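Local coordinates for protein putative prephenate dehydratase (Streptococcus mutans, PDB 4LUB) that probably catalyses the decarboxylating dehydration of prephenate to 3-phenylpyruvate, a step of L-phenylalanine biosynthesis, at residues B[50-55]-B[173-178]; B[74-79]-B[269-274]. All coordinates share one frame; numbering follows the deposited sequence.

Interaction 1 of 2, residues B[50-55]-B[173-178]; sequences IVPVEN and TRFWVL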
ATOM      1  N   ILE B  50      12.371 -17.349  -7.141  1.00 30.95           N
ATOM      2  CA  ILE B  50      11.401 -16.617  -7.949  1.00 29.81           C
ATOM      3  C   ILE B  50      10.062 -16.557  -7.227  1.00 29.14           C
ATOM      4  O   ILE B  50       9.500 -17.583  -6.840  1.00 28.50           O
ATOM      5  CB  ILE B  50      11.227 -17.239  -9.363  1.00 33.28           C
ATOM      6  CG1 ILE B  50      12.434 -16.929 -10.240  1.00 35.85           C
ATOM      7  CG2 ILE B  50      10.091 -16.568 -10.102  1.00 29.36           C
ATOM      8  CD1 ILE B  50      13.665 -17.706  -9.946  1.00 35.33           C
ATOM      9  N   VAL B  51       9.585 -15.334  -7.017  1.00 22.79           N
ATOM     10  CA  VAL B  51       8.340 -15.083  -6.303  1.00 22.57           C
ATOM     11  C   VAL B  51       7.508 -14.010  -7.000  1.00 23.42           C
ATOM     12  O   VAL B  51       8.056 -13.106  -7.627  1.00 23.93           O
ATOM     13  CB  VAL B  51       8.595 -14.637  -4.836  1.00 25.03           C
ATOM     14  CG1 VAL B  51       9.293 -15.738  -4.035  1.00 22.01           C
ATOM     15  CG2 VAL B  51       9.372 -13.315  -4.784  1.00 23.05           C
ATOM     16  N   PRO B  52       6.172 -14.116  -6.906  1.00 28.64           N
ATOM     17  CA  PRO B  52       5.294 -13.015  -7.319  1.00 24.28           C
ATOM     18  C   PRO B  52       5.449 -11.847  -6.360  1.00 25.12           C
ATOM     19  O   PRO B  52       5.580 -12.076  -5.152  1.00 24.50           O
ATOM     20  CB  PRO B  52       3.892 -13.620  -7.237  1.00 24.11           C
ATOM     21  CG  PRO B  52       4.011 -14.711  -6.226  1.00 28.34           C
ATOM     22  CD  PRO B  52       5.419 -15.240  -6.316  1.00 31.10           C
ATOM     23  N   VAL B  53       5.516 -10.616  -6.866  1.00 23.37           N
ATOM     24  CA  VAL B  53       5.579  -9.478  -5.956  1.00 22.96           C
ATOM     25  C   VAL B  53       4.405  -8.504  -6.077  1.00 21.98           C
ATOM     26  O   VAL B  53       4.025  -7.881  -5.095  1.00 22.24           O
ATOM     27  CB  VAL B  53       6.921  -8.706  -6.121  1.00 26.48           C
ATOM     28  CG1 VAL B  53       8.082  -9.685  -6.196  1.00 23.44           C
ATOM     29  CG2 VAL B  53       6.902  -7.753  -7.319  1.00 22.17           C
ATOM     30  N   GLU B  54       3.838  -8.359  -7.268  1.00 20.65           N
ATOM     31  CA  GLU B  54       2.738  -7.420  -7.442  1.00 21.69           C
ATOM     32  C   GLU B  54       1.794  -7.798  -8.566  1.00 22.87           C
ATOM     33  O   GLU B  54       2.243  -8.174  -9.641  1.00 23.80           O
ATOM     34  CB  GLU B  54       3.272  -6.005  -7.709  1.00 19.46           C
ATOM     35  CG  GLU B  54       2.164  -4.970  -7.883  1.00 21.11           C
ATOM     36  CD  GLU B  54       2.686  -3.561  -8.024  1.00 26.73           C
ATOM     37  OE1 GLU B  54       3.912  -3.370  -7.874  1.00 26.68           O
ATOM     38  OE2 GLU B  54       1.869  -2.646  -8.265  1.00 26.35           O
ATOM     39  N   ASN B  55       0.495  -7.633  -8.330  1.00 22.01           N
ATOM     40  CA  ASN B  55      -0.521  -7.905  -9.341  1.00 23.33           C
ATOM     41  C   ASN B  55      -1.262  -6.625  -9.698  1.00 24.61           C
ATOM     42  O   ASN B  55      -1.485  -5.766  -8.842  1.00 24.55           O
ATOM     43  CB  ASN B  55      -1.506  -8.972  -8.859  1.00 29.18           C
ATOM     44  CG  ASN B  55      -2.588  -9.265  -9.879  1.00 34.42           C
ATOM     45  OD1 ASN B  55      -3.649  -8.643  -9.859  1.00 37.55           O
ATOM     46  ND2 ASN B  55      -2.312 -10.180 -10.806  1.00 37.28           N
ATOM     47  N   THR B 173       1.082  -9.633 -13.562  1.00 31.85           N
ATOM     48  CA  THR B 173       1.799  -9.802 -12.307  1.00 32.39           C
ATOM     49  C   THR B 173       3.290  -9.592 -12.523  1.00 32.19           C
ATOM     50  O   THR B 173       3.863 -10.053 -13.517  1.00 33.61           O
ATOM     51  CB  THR B 173       1.565 -11.197 -11.696  1.00 35.88           C
ATOM     52  OG1 THR B 173       0.165 -11.387 -11.472  1.00 37.89           O
ATOM     53  CG2 THR B 173       2.311 -11.357 -10.362  1.00 33.34           C
ATOM     54  N   ARG B 174       3.917  -8.941 -11.553  1.00 28.83           N
ATOM     55  CA  ARG B 174       5.353  -8.746 -11.552  1.00 26.61           C
ATOM     56  C   ARG B 174       5.950  -9.859 -10.702  1.00 24.51           C
ATOM     57  O   ARG B 174       5.477 -10.112  -9.599  1.00 25.61           O
ATOM     58  CB  ARG B 174       5.707  -7.369 -10.967  1.00 22.26           C
ATOM     59  CG  ARG B 174       5.142  -6.203 -11.759  1.00 24.72           C
ATOM     60  CD  ARG B 174       5.280  -4.869 -11.028  1.00 24.54           C
ATOM     61  NE  ARG B 174       6.672  -4.429 -10.975  1.00 23.49           N
ATOM     62  CZ  ARG B 174       7.188  -3.677 -10.009  1.00 22.94           C
ATOM     63  NH1 ARG B 174       6.413  -3.232  -9.029  1.00 21.77           N
ATOM     64  NH2 ARG B 174       8.468  -3.329 -10.050  1.00 20.01           N
ATOM     65  N   PHE B 175       6.987 -10.511 -11.220  1.00 21.80           N
ATOM     66  CA  PHE B 175       7.713 -11.542 -10.483  1.00 23.33           C
ATOM     67  C   PHE B 175       9.154 -11.080 -10.368  1.00 24.29           C
ATOM     68  O   PHE B 175       9.704 -10.501 -11.301  1.00 25.30           O
ATOM     69  CB  PHE B 175       7.661 -12.924 -11.174  1.00 23.44           C
ATOM     70  CG  PHE B 175       6.280 -13.507 -11.301  1.00 24.94           C
ATOM     71  CD1 PHE B 175       5.391 -13.044 -12.257  1.00 25.75           C
ATOM     72  CD2 PHE B 175       5.873 -14.525 -10.454  1.00 24.58           C
ATOM     73  CE1 PHE B 175       4.121 -13.591 -12.363  1.00 27.73           C
ATOM     74  CE2 PHE B 175       4.605 -15.069 -10.547  1.00 24.77           C
ATOM     75  CZ  PHE B 175       3.724 -14.599 -11.501  1.00 26.24           C
ATOM     76  N   TRP B 176       9.742 -11.291  -9.200  1.00 22.46           N
ATOM     77  CA  TRP B 176      11.153 -11.028  -9.010  1.00 24.58           C
ATOM     78  C   TRP B 176      12.007 -12.283  -8.950  1.00 27.71           C
ATOM     79  O   TRP B 176      11.629 -13.284  -8.341  1.00 27.93           O
ATOM     80  CB  TRP B 176      11.360 -10.202  -7.739  1.00 24.69           C
ATOM     81  CG  TRP B 176      11.081  -8.754  -7.936  1.00 20.89           C
ATOM     82  CD1 TRP B 176      10.780  -8.125  -9.115  1.00 20.18           C
ATOM     83  CD2 TRP B 176      11.063  -7.748  -6.923  1.00 18.08           C
ATOM     84  NE1 TRP B 176      10.583  -6.780  -8.891  1.00 22.89           N
ATOM     85  CE2 TRP B 176      10.764  -6.524  -7.555  1.00 20.12           C
ATOM     86  CE3 TRP B 176      11.286  -7.762  -5.540  1.00 21.00           C
ATOM     87  CZ2 TRP B 176      10.663  -5.328  -6.853  1.00 21.88           C
ATOM     88  CZ3 TRP B 176      11.192  -6.574  -4.842  1.00 21.97           C
ATOM     89  CH2 TRP B 176      10.882  -5.368  -5.501  1.00 20.52           C
ATOM     90  N   VAL B 177      13.163 -12.208  -9.596  1.00 25.79           N
ATOM     91  CA  VAL B 177      14.219 -13.170  -9.385  1.00 23.29           C
ATOM     92  C   VAL B 177      15.107 -12.620  -8.283  1.00 23.47           C
ATOM     93  O   VAL B 177      15.685 -11.542  -8.412  1.00 24.01           O
ATOM     94  CB  VAL B 177      15.042 -13.432 -10.665  1.00 25.54           C
ATOM     95  CG1 VAL B 177      16.125 -14.455 -10.397  1.00 25.33           C
ATOM     96  CG2 VAL B 177      14.136 -13.881 -11.807  1.00 25.26           C
ATOM     97  N   LEU B 178      15.149 -13.340  -7.172  1.00 24.04           N
ATOM     98  CA  LEU B 178      15.976 -12.968  -6.034  1.00 25.08           C
ATOM     99  C   LEU B 178      17.282 -13.734  -6.025  1.00 31.58           C
ATOM    100  O   LEU B 178      17.303 -14.942  -6.237  1.00 32.82           O
ATOM    101  CB  LEU B 178      15.229 -13.203  -4.713  1.00 25.28           C
ATOM    102  CG  LEU B 178      14.004 -12.405  -4.253  1.00 29.94           C
ATOM    103  CD1 LEU B 178      13.507 -11.393  -5.269  1.00 31.36           C
ATOM    104  CD2 LEU B 178      12.883 -13.290  -3.698  1.00 28.62           C
TER

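Interaction 2 of 2, residues B[74-79]-B[269-274]; sequences IEAVAE and GKYAVY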
ATOM      1  N   ILE B  74      18.830 -10.322   0.778  1.00 36.83           N
ATOM      2  CA  ILE B  74      18.841 -10.808  -0.590  1.00 34.68           C
ATOM      3  C   ILE B  74      18.235  -9.697  -1.444  1.00 30.66           C
ATOM      4  O   ILE B  74      17.470  -8.885  -0.932  1.00 34.95           O
ATOM      5  CB  ILE B  74      18.044 -12.128  -0.714  1.00 34.45           C
ATOM      6  CG1 ILE B  74      18.220 -12.763  -2.082  1.00 34.65           C
ATOM      7  CG2 ILE B  74      16.560 -11.901  -0.432  1.00 38.47           C
ATOM      8  CD1 ILE B  74      17.402 -14.015  -2.230  1.00 36.77           C
ATOM      9  N   GLU B  75      18.570  -9.648  -2.727  1.00 26.91           N
ATOM     10  CA  GLU B  75      18.037  -8.606  -3.609  1.00 26.73           C
ATOM     11  C   GLU B  75      17.295  -9.137  -4.826  1.00 25.80           C
ATOM     12  O   GLU B  75      17.604 -10.218  -5.329  1.00 22.95           O
ATOM     13  CB  GLU B  75      19.149  -7.668  -4.082  1.00 30.80           C
ATOM     14  CG  GLU B  75      19.835  -6.901  -2.974  1.00 37.68           C
ATOM     15  CD  GLU B  75      20.879  -5.928  -3.496  1.00 46.17           C
ATOM     16  OE1 GLU B  75      20.969  -5.749  -4.731  1.00 46.52           O
ATOM     17  OE2 GLU B  75      21.603  -5.332  -2.670  1.00 51.51           O
ATOM     18  N   ALA B  76      16.289  -8.392  -5.277  1.00 23.84           N
ATOM     19  CA  ALA B  76      15.779  -8.580  -6.631  1.00 25.06           C
ATOM     20  C   ALA B  76      16.871  -8.278  -7.672  1.00 22.34           C
ATOM     21  O   ALA B  76      17.490  -7.212  -7.649  1.00 21.86           O
ATOM     22  CB  ALA B  76      14.561  -7.707  -6.856  1.00 25.67           C
ATOM     23  N   VAL B  77      17.128  -9.227  -8.565  1.00 23.41           N
ATOM     24  CA  VAL B  77      18.165  -9.042  -9.581  1.00 22.91           C
ATOM     25  C   VAL B  77      17.605  -9.093 -11.003  1.00 25.93           C
ATOM     26  O   VAL B  77      18.310  -8.814 -11.970  1.00 27.31           O
ATOM     27  CB  VAL B  77      19.301 -10.084  -9.421  1.00 26.46           C
ATOM     28  CG1 VAL B  77      20.056  -9.832  -8.131  1.00 23.69           C
ATOM     29  CG2 VAL B  77      18.755 -11.517  -9.469  1.00 21.43           C
ATOM     30  N   ALA B  78      16.330  -9.449 -11.120  1.00 27.24           N
ATOM     31  CA  ALA B  78      15.614  -9.385 -12.388  1.00 25.71           C
ATOM     32  C   ALA B  78      14.113  -9.397 -12.123  1.00 23.68           C
ATOM     33  O   ALA B  78      13.652 -10.033 -11.169  1.00 24.20           O
ATOM     34  CB  ALA B  78      16.005 -10.547 -13.296  1.00 24.47           C
ATOM     35  N   GLU B  79      13.358  -8.707 -12.972  1.00 23.78           N
ATOM     36  CA  GLU B  79      11.900  -8.745 -12.914  1.00 27.30           C
ATOM     37  C   GLU B  79      11.286  -9.277 -14.211  1.00 24.42           C
ATOM     38  O   GLU B  79      11.658  -8.840 -15.294  1.00 21.29           O
ATOM     39  CB  GLU B  79      11.349  -7.348 -12.627  1.00 23.64           C
ATOM     40  CG  GLU B  79       9.843  -7.296 -12.446  1.00 21.26           C
ATOM     41  CD  GLU B  79       9.360  -5.887 -12.177  1.00 19.75           C
ATOM     42  OE1 GLU B  79       9.787  -5.316 -11.159  1.00 19.26           O
ATOM     43  OE2 GLU B  79       8.506  -5.379 -12.929  1.00 21.96           O
ATOM     44  N   GLY B 269      16.426  -4.078  -4.513  1.00 30.07           N
ATOM     45  CA  GLY B 269      16.882  -4.570  -5.800  1.00 28.87           C
ATOM     46  C   GLY B 269      17.201  -3.512  -6.839  1.00 26.58           C
ATOM     47  O   GLY B 269      16.571  -2.455  -6.869  1.00 23.93           O
ATOM     48  N   LYS B 270      18.215  -3.792  -7.658  1.00 26.26           N
ATOM     49  CA  LYS B 270      18.442  -3.102  -8.932  1.00 28.44           C
ATOM     50  C   LYS B 270      18.320  -4.107 -10.067  1.00 28.04           C
ATOM     51  O   LYS B 270      19.061  -5.085 -10.106  1.00 27.68           O
ATOM     52  CB  LYS B 270      19.818  -2.425  -8.997  1.00 31.68           C
ATOM     53  CG  LYS B 270      20.135  -1.444  -7.886  1.00 39.85           C
ATOM     54  CD  LYS B 270      21.496  -0.818  -8.145  1.00 48.02           C
ATOM     55  CE  LYS B 270      22.011  -0.015  -6.968  1.00 52.92           C
ATOM     56  NZ  LYS B 270      23.343   0.585  -7.291  1.00 58.73           N
ATOM     57  N   TYR B 271      17.390  -3.892 -10.990  1.00 22.45           N
ATOM     58  CA  TYR B 271      17.063  -4.972 -11.916  1.00 25.75           C
ATOM     59  C   TYR B 271      16.546  -4.459 -13.247  1.00 27.87           C
ATOM     60  O   TYR B 271      16.015  -3.349 -13.337  1.00 27.58           O
ATOM     61  CB  TYR B 271      16.018  -5.904 -11.289  1.00 23.37           C
ATOM     62  CG  TYR B 271      14.845  -5.150 -10.695  1.00 23.43           C
ATOM     63  CD1 TYR B 271      13.768  -4.770 -11.493  1.00 22.33           C
ATOM     64  CD2 TYR B 271      14.821  -4.797  -9.346  1.00 22.13           C
ATOM     65  CE1 TYR B 271      12.697  -4.066 -10.970  1.00 21.54           C
ATOM     66  CE2 TYR B 271      13.749  -4.089  -8.809  1.00 22.52           C
ATOM     67  CZ  TYR B 271      12.688  -3.731  -9.633  1.00 20.51           C
ATOM     68  OH  TYR B 271      11.620  -3.030  -9.127  1.00 22.82           O
ATOM     69  N   ALA B 272      16.678  -5.291 -14.275  1.00 27.14           N
ATOM     70  CA  ALA B 272      15.988  -5.048 -15.536  1.00 25.00           C
ATOM     71  C   ALA B 272      14.581  -5.638 -15.468  1.00 24.02           C
ATOM     72  O   ALA B 272      14.333  -6.602 -14.739  1.00 21.06           O
ATOM     73  CB  ALA B 272      16.770  -5.646 -16.703  1.00 26.17           C
ATOM     74  N   VAL B 273      13.659  -5.021 -16.200  1.00 27.61           N
ATOM     75  CA  VAL B 273      12.298  -5.521 -16.330  1.00 27.98           C
ATOM     76  C   VAL B 273      12.075  -6.178 -17.687  1.00 27.73           C
ATOM     77  O   VAL B 273      12.288  -5.558 -18.723  1.00 26.78           O
ATOM     78  CB  VAL B 273      11.259  -4.389 -16.143  1.00 26.98           C
ATOM     79  CG1 VAL B 273       9.835  -4.945 -16.220  1.00 26.55           C
ATOM     80  CG2 VAL B 273      11.519  -3.635 -14.835  1.00 22.83           C
ATOM     81  N   TYR B 274      11.625  -7.426 -17.662  1.00 27.93           N
ATOM     82  CA  TYR B 274      11.309  -8.181 -18.868  1.00 26.53           C
ATOM     83  C   TYR B 274       9.813  -8.466 -18.869  1.00 27.60           C
ATOM     84  O   TYR B 274       9.212  -8.561 -17.801  1.00 27.71           O
ATOM     85  CB  TYR B 274      12.105  -9.481 -18.914  1.00 26.01           C
ATOM     86  CG  TYR B 274      13.598  -9.295 -18.745  1.00 27.21           C
ATOM     87  CD1 TYR B 274      14.410  -8.988 -19.829  1.00 30.95           C
ATOM     88  CD2 TYR B 274      14.194  -9.433 -17.495  1.00 29.70           C
ATOM     89  CE1 TYR B 274      15.783  -8.820 -19.672  1.00 32.17           C
ATOM     90  CE2 TYR B 274      15.563  -9.275 -17.329  1.00 28.16           C
ATOM     91  CZ  TYR B 274      16.351  -8.969 -18.419  1.00 31.65           C
ATOM     92  OH  TYR B 274      17.709  -8.809 -18.251  1.00 32.37           O
TER
HETATM   93  O   HOH W   1      20.013  -6.139  -7.299  1.00 26.14           O
HETATM   94  O   HOH W   2      18.386  -7.649 -14.377  1.00 24.42           O
HETATM   95  O   HOH W   3      20.372  -7.021 -11.490  1.00 37.68           O

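Interaction 1 of 2, residues B[50-55]-B[173-178]
V53 and W176 meet on one face of an antiparallel strand pair. Both methyls of V53 lie over the same side of the indole. CG1 sits 3.6 Å from W176 CG, offset toward the rim. CG2 makes a CH-pi contact, 4.0 Å from the centroid of the five-membered ring and 7° off its normal. E54 and R174 share this face. Their chains run side by side and end in a salt bridge, with E54 OE1 2.8 Å from R174 NH1. The oxygen is met on its anti side, 32° out of the carboxylate plane, but it lies close to the guanidinium plane. E54 can reach this far because its chain is extended, with CG anti to the backbone N (chi1 -179°).

The other face carries P52, F175, N55 and T173. P52 CB packs obliquely on the F175 ring, 3.7 Å from CE2. N55 ND2 donates to T173 OG1 over 2.8 Å. Backbone bonds join the strands across a one-residue shift. V51 and W176 exchange two N-H...O bonds, and V53 N gives a nearly straight bond to R174 O at 2.8 Å. E54 N adds a weak bond to the same oxygen. Beyond the shift, R174 N donates to E54 O at 2.7 Å.

Further partners fix the polar ends. N55 OD1 accepts from I57 N and E58 N, and ND2 also reaches E170 O. E79 takes both R174 NH2 and W176 NE1, and D242 pairs with R174 NH1. K224 also meets E54 OE1, while Y237 of the second subunit holds OE2. V53 and E54 both face R174, a classic beta bulge. T173-F175 matches the T-R-F motif of prephenate dehydratases, consistent with a place near the active site.

Interaction 2 of 2, residues B[74-79]-B[269-274]
E79 and Y271 meet with the carboxylate set obliquely to the phenol ring, their planes 38° apart. E79 OE1 comes to 3.2 Å from Y271 CE1. The E79 chain is extended, with CG anti to the backbone N (chi1 -176°). It crosses the ring obliquely, which brings CB 3.7 Å from Y271 CD1. A76 CB approaches from the same side of the ring, at its other long edge, and rests 3.8 Å from Y271 CD2. The Y271 CG lies between the backbone N and carbonyl carbon (chi1 48°), which directs the ring toward both residues. V273 runs alongside E79 and points the same way, with CG1 near OE2. Y274 turns its ring edge to the other strand, where CD2 approaches E79 O and CE2 approaches A78 CB.

The strands run parallel, and two clear direct bonds lie at the E79 end. E79 N donates to A272 O over 2.9 Å, and Y274 N to E79 O over 2.8 Å. Toward A76 and V77, water bridges the strands. One water accepts from A272 N and donates to V77 O. Another donates to both V77 O and K270 O. A third accepts from K270 N near E75 OE1 and A76 O.

Neighbouring strands settle the polar tips. Y271 OH bonds to S195. E79 OE1 is gripped by two donors, R174 NH2 and W176 NE1, which fix the position of the carboxylate. The contact therefore holds a buried carboxylate whose grip comes from outside the pair, while water links the two backbones away from the direct bonds.

Overall arrangement
The centres of interactions 1 and 2 lie about 10 Å apart in one mixed sheet. Strand 172-179 pairs with strand 48-55 on one side and strand 75-83 on the other. Strand 264-274 then joins strand 75-83. Along the chain the segments alternate: 50-55, 74-79, 173-178, 269-274. Interaction 1 lies wholly within the prephenate dehydratase region. Interaction 2 brings the ACT region against it, so the sheet runs from one region to the other. The two contacts touch directly: V177 N is 2.7 Å from A78 O, a probable hydrogen bond. Strand 172-179 thus connects the paired strands to the join between the regions.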